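Local coordinates for protein esterase D (Cellvibrio japonicus, PDB 2W87) that binds glucuronic acid, with a calcium ion bridging protein and sugar, as the carbohydrate-binding module of a secreted enzyme that probably degrades plant cell walls as a feruloyl esterase, at residues 20-23 and 29-32. Numbering follows the deposited sequence.
Sequences NNHT and GFAN. With CA (calcium ion), chain D; CA (calcium ion), chain C; GCU (alpha-D-glucopyranuronic acid), chain E.
The chain leaves strand 16-19 at Asn20, whose CA lies 4.5 Å from Gly29 CA, and the loop then passes alongside the start of strand 30-33. The side chain of Phe30 packs against the inner side of this loop. Its chi1 of 52° tucks the ring in between the two backbone branches, and the far end of the ring meets residues 20-22. CE2 of Phe30 lies 3.7 Å from Asn20 CA. Asn21 OD1 meets the rim of the Phe30 ring at CZ, 3.5 Å away, lying close to the ring plane. The imidazole carbon CD2 of His22 meets Phe30 CZ at 3.8 Å. NE2 of His22 hydrogen-bonds sugar O2 at 2.8 Å and, at 3.2 Å, sugar O3. From the strand, Asn32 OD1 binds one calcium at 2.3 Å; that ion also takes O4 and O6A of the sugar. Loop and strand thus share one ligand pocket, completed by Asn35, Arg67, Trp91 and Asn122. Trp91 stacks on the His22 ring. Gly29 O binds the second calcium, with Gln5, Glu6, Thr26 and Asp124. Strand 30-33 pairs antiparallel with strand 16-19, while Asn122, on strand 122-129, touches His22, Phe30 and Asn32.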
ATOM      1  N   ASN A  20      13.835   4.495   7.101  1.00 15.39           N
ATOM      2  CA  ASN A  20      14.780   4.581   5.988  1.00 15.71           C
ATOM      3  C   ASN A  20      16.094   3.866   6.276  1.00 16.05           C
ATOM      4  O   ASN A  20      17.115   4.171   5.658  1.00 17.57           O
ATOM      5  CB  ASN A  20      15.081   6.041   5.708  1.00 16.76           C
ATOM      6  CG  ASN A  20      15.692   6.760   6.931  1.00 16.79           C
ATOM      7  OD1 ASN A  20      16.025   6.135   7.975  1.00 19.00           O
ATOM      8  ND2 ASN A  20      15.822   8.054   6.817  1.00 18.75           N
ATOM      9  N   ASN A  21      16.061   2.893   7.175  1.00 16.18           N
ATOM     10  CA  ASN A  21      17.271   2.207   7.655  1.00 16.17           C
ATOM     11  C   ASN A  21      17.596   0.900   6.921  1.00 16.03           C
ATOM     12  O   ASN A  21      18.433   0.118   7.376  1.00 16.92           O
ATOM     13  CB  ASN A  21      17.154   1.923   9.153  1.00 16.42           C
ATOM     14  CG  ASN A  21      16.031   0.963   9.474  1.00 17.36           C
ATOM     15  OD1 ASN A  21      15.007   0.964   8.801  1.00 15.66           O
ATOM     16  ND2 ASN A  21      16.218   0.133  10.500  1.00 20.69           N
ATOM     17  N   HIS A  22      16.923   0.648   5.812  1.00 15.11           N
ATOM     18  CA  HIS A  22      17.298  -0.431   4.902  1.00 14.71           C
ATOM     19  C   HIS A  22      17.368   0.173   3.511  1.00 14.73           C
ATOM     20  O   HIS A  22      16.466   0.890   3.117  1.00 15.22           O
ATOM     21  CB  HIS A  22      16.238  -1.538   4.882  1.00 15.06           C
ATOM     22  CG  HIS A  22      16.018  -2.203   6.201  1.00 14.64           C
ATOM     23  ND1 HIS A  22      17.009  -2.904   6.852  1.00 17.55           N
ATOM     24  CD2 HIS A  22      14.904  -2.318   6.963  1.00 14.54           C
ATOM     25  CE1 HIS A  22      16.518  -3.407   7.973  1.00 17.42           C
ATOM     26  NE2 HIS A  22      15.245  -3.056   8.068  1.00 14.98           N
ATOM     27  N   THR A  23      18.409  -0.143   2.752  1.00 13.77           N
ATOM     28  CA  THR A  23      18.554   0.442   1.433  1.00 13.68           C
ATOM     29  C   THR A  23      17.523  -0.085   0.444  1.00 13.23           C
ATOM     30  O   THR A  23      16.918  -1.123   0.661  1.00 11.76           O
ATOM     31  CB  THR A  23      19.975   0.184   0.891  1.00 13.44           C
ATOM     32  OG1 THR A  23      20.234  -1.223   0.871  1.00 13.87           O
ATOM     33  CG2 THR A  23      21.029   0.902   1.778  1.00 13.36           C
ATOM     34  N   GLY A  29      11.675   7.183   2.147  1.00 13.13           N
ATOM     35  CA  GLY A  29      11.699   5.993   2.992  1.00 11.98           C
ATOM     36  C   GLY A  29      10.653   4.946   2.627  1.00 11.43           C
ATOM     37  O   GLY A  29      10.319   4.752   1.463  1.00 10.47           O
ATOM     38  N   PHE A  30      10.152   4.279   3.655  1.00 10.34           N
ATOM     39  CA  PHE A  30       9.151   3.239   3.500  1.00  9.87           C
ATOM     40  C   PHE A  30       8.306   3.175   4.756  1.00  9.74           C
ATOM     41  O   PHE A  30       8.733   3.614   5.824  1.00  9.46           O
ATOM     42  CB  PHE A  30       9.815   1.894   3.226  1.00  9.81           C
ATOM     43  CG  PHE A  30      10.885   1.510   4.219  1.00 10.42           C
ATOM     44  CD1 PHE A  30      10.564   0.888   5.410  1.00  9.98           C
ATOM     45  CD2 PHE A  30      12.220   1.760   3.948  1.00 10.42           C
ATOM     46  CE1 PHE A  30      11.545   0.528   6.305  1.00 11.25           C
ATOM     47  CE2 PHE A  30      13.203   1.396   4.830  1.00 10.99           C
ATOM     48  CZ  PHE A  30      12.874   0.778   6.011  1.00  9.96           C
ATOM     49  N   ALA A  31       7.080   2.701   4.617  1.00  9.11           N
ATOM     50  CA  ALA A  31       6.182   2.565   5.762  1.00 10.01           C
ATOM     51  C   ALA A  31       6.470   1.222   6.439  1.00  9.88           C
ATOM     52  O   ALA A  31       6.437   0.153   5.801  1.00 10.41           O
ATOM     53  CB  ALA A  31       4.719   2.642   5.306  1.00 10.58           C
ATOM     54  N   ASN A  32       6.714   1.278   7.745  1.00 10.18           N
ATOM     55  CA  ASN A  32       6.981   0.102   8.560  1.00 10.56           C
ATOM     56  C   ASN A  32       5.866  -0.084   9.593  1.00 10.50           C
ATOM     57  O   ASN A  32       5.823   0.626  10.593  1.00 12.01           O
ATOM     58  CB  ASN A  32       8.316   0.292   9.281  1.00 10.77           C
ATOM     59  CG  ASN A  32       8.628  -0.821  10.260  1.00 10.67           C
ATOM     60  OD1 ASN A  32       7.873  -1.798  10.380  1.00 11.18           O
ATOM     61  ND2 ASN A  32       9.764  -0.681  10.966  1.00 13.68           N
TER
HETATM   62 CA    CA D1149       9.062   5.212  -0.513  1.00 10.97          CA
HETATM   63 CA    CA C1148       7.137  -3.959  10.899  1.00 11.65          CA
HETATM   64  C1  GCU E1150      12.986  -5.562  11.625  1.00 15.59           C
HETATM   65  C2  GCU E1150      13.229  -4.691  10.393  1.00 14.65           C
HETATM   66  C3  GCU E1150      12.030  -3.771  10.187  1.00 13.66           C
HETATM   67  C4  GCU E1150      10.808  -4.636   9.953  1.00 13.16           C
HETATM   68  C5  GCU E1150      10.637  -5.567  11.163  1.00 14.00           C
HETATM   69  C6  GCU E1150       9.463  -6.522  10.999  1.00 13.94           C
HETATM   70  O1  GCU E1150      12.810  -4.670  12.725  1.00 18.63           O
HETATM   71  O2  GCU E1150      14.389  -3.901  10.595  1.00 16.32           O
HETATM   72  O3  GCU E1150      12.232  -2.900   9.072  1.00 12.84           O
HETATM   73  O4  GCU E1150       9.603  -3.841   9.811  1.00 14.93           O
HETATM   74  O5  GCU E1150      11.807  -6.365  11.336  1.00 14.90           O
HETATM   75  O6A GCU E1150       8.388  -6.013  10.648  1.00 13.26           O
HETATM   76  O6B GCU E1150       9.625  -7.745  11.230  1.00 14.19           O
HETATM   77  O   HOH W   1       8.123  -3.364  13.041  1.00 14.75           O
HETATM   78  O   HOH W   2       6.732  -3.736   8.468  1.00 11.39           O
HETATM   79  O   HOH W   3       5.285  -5.442  10.219  1.00 11.80           O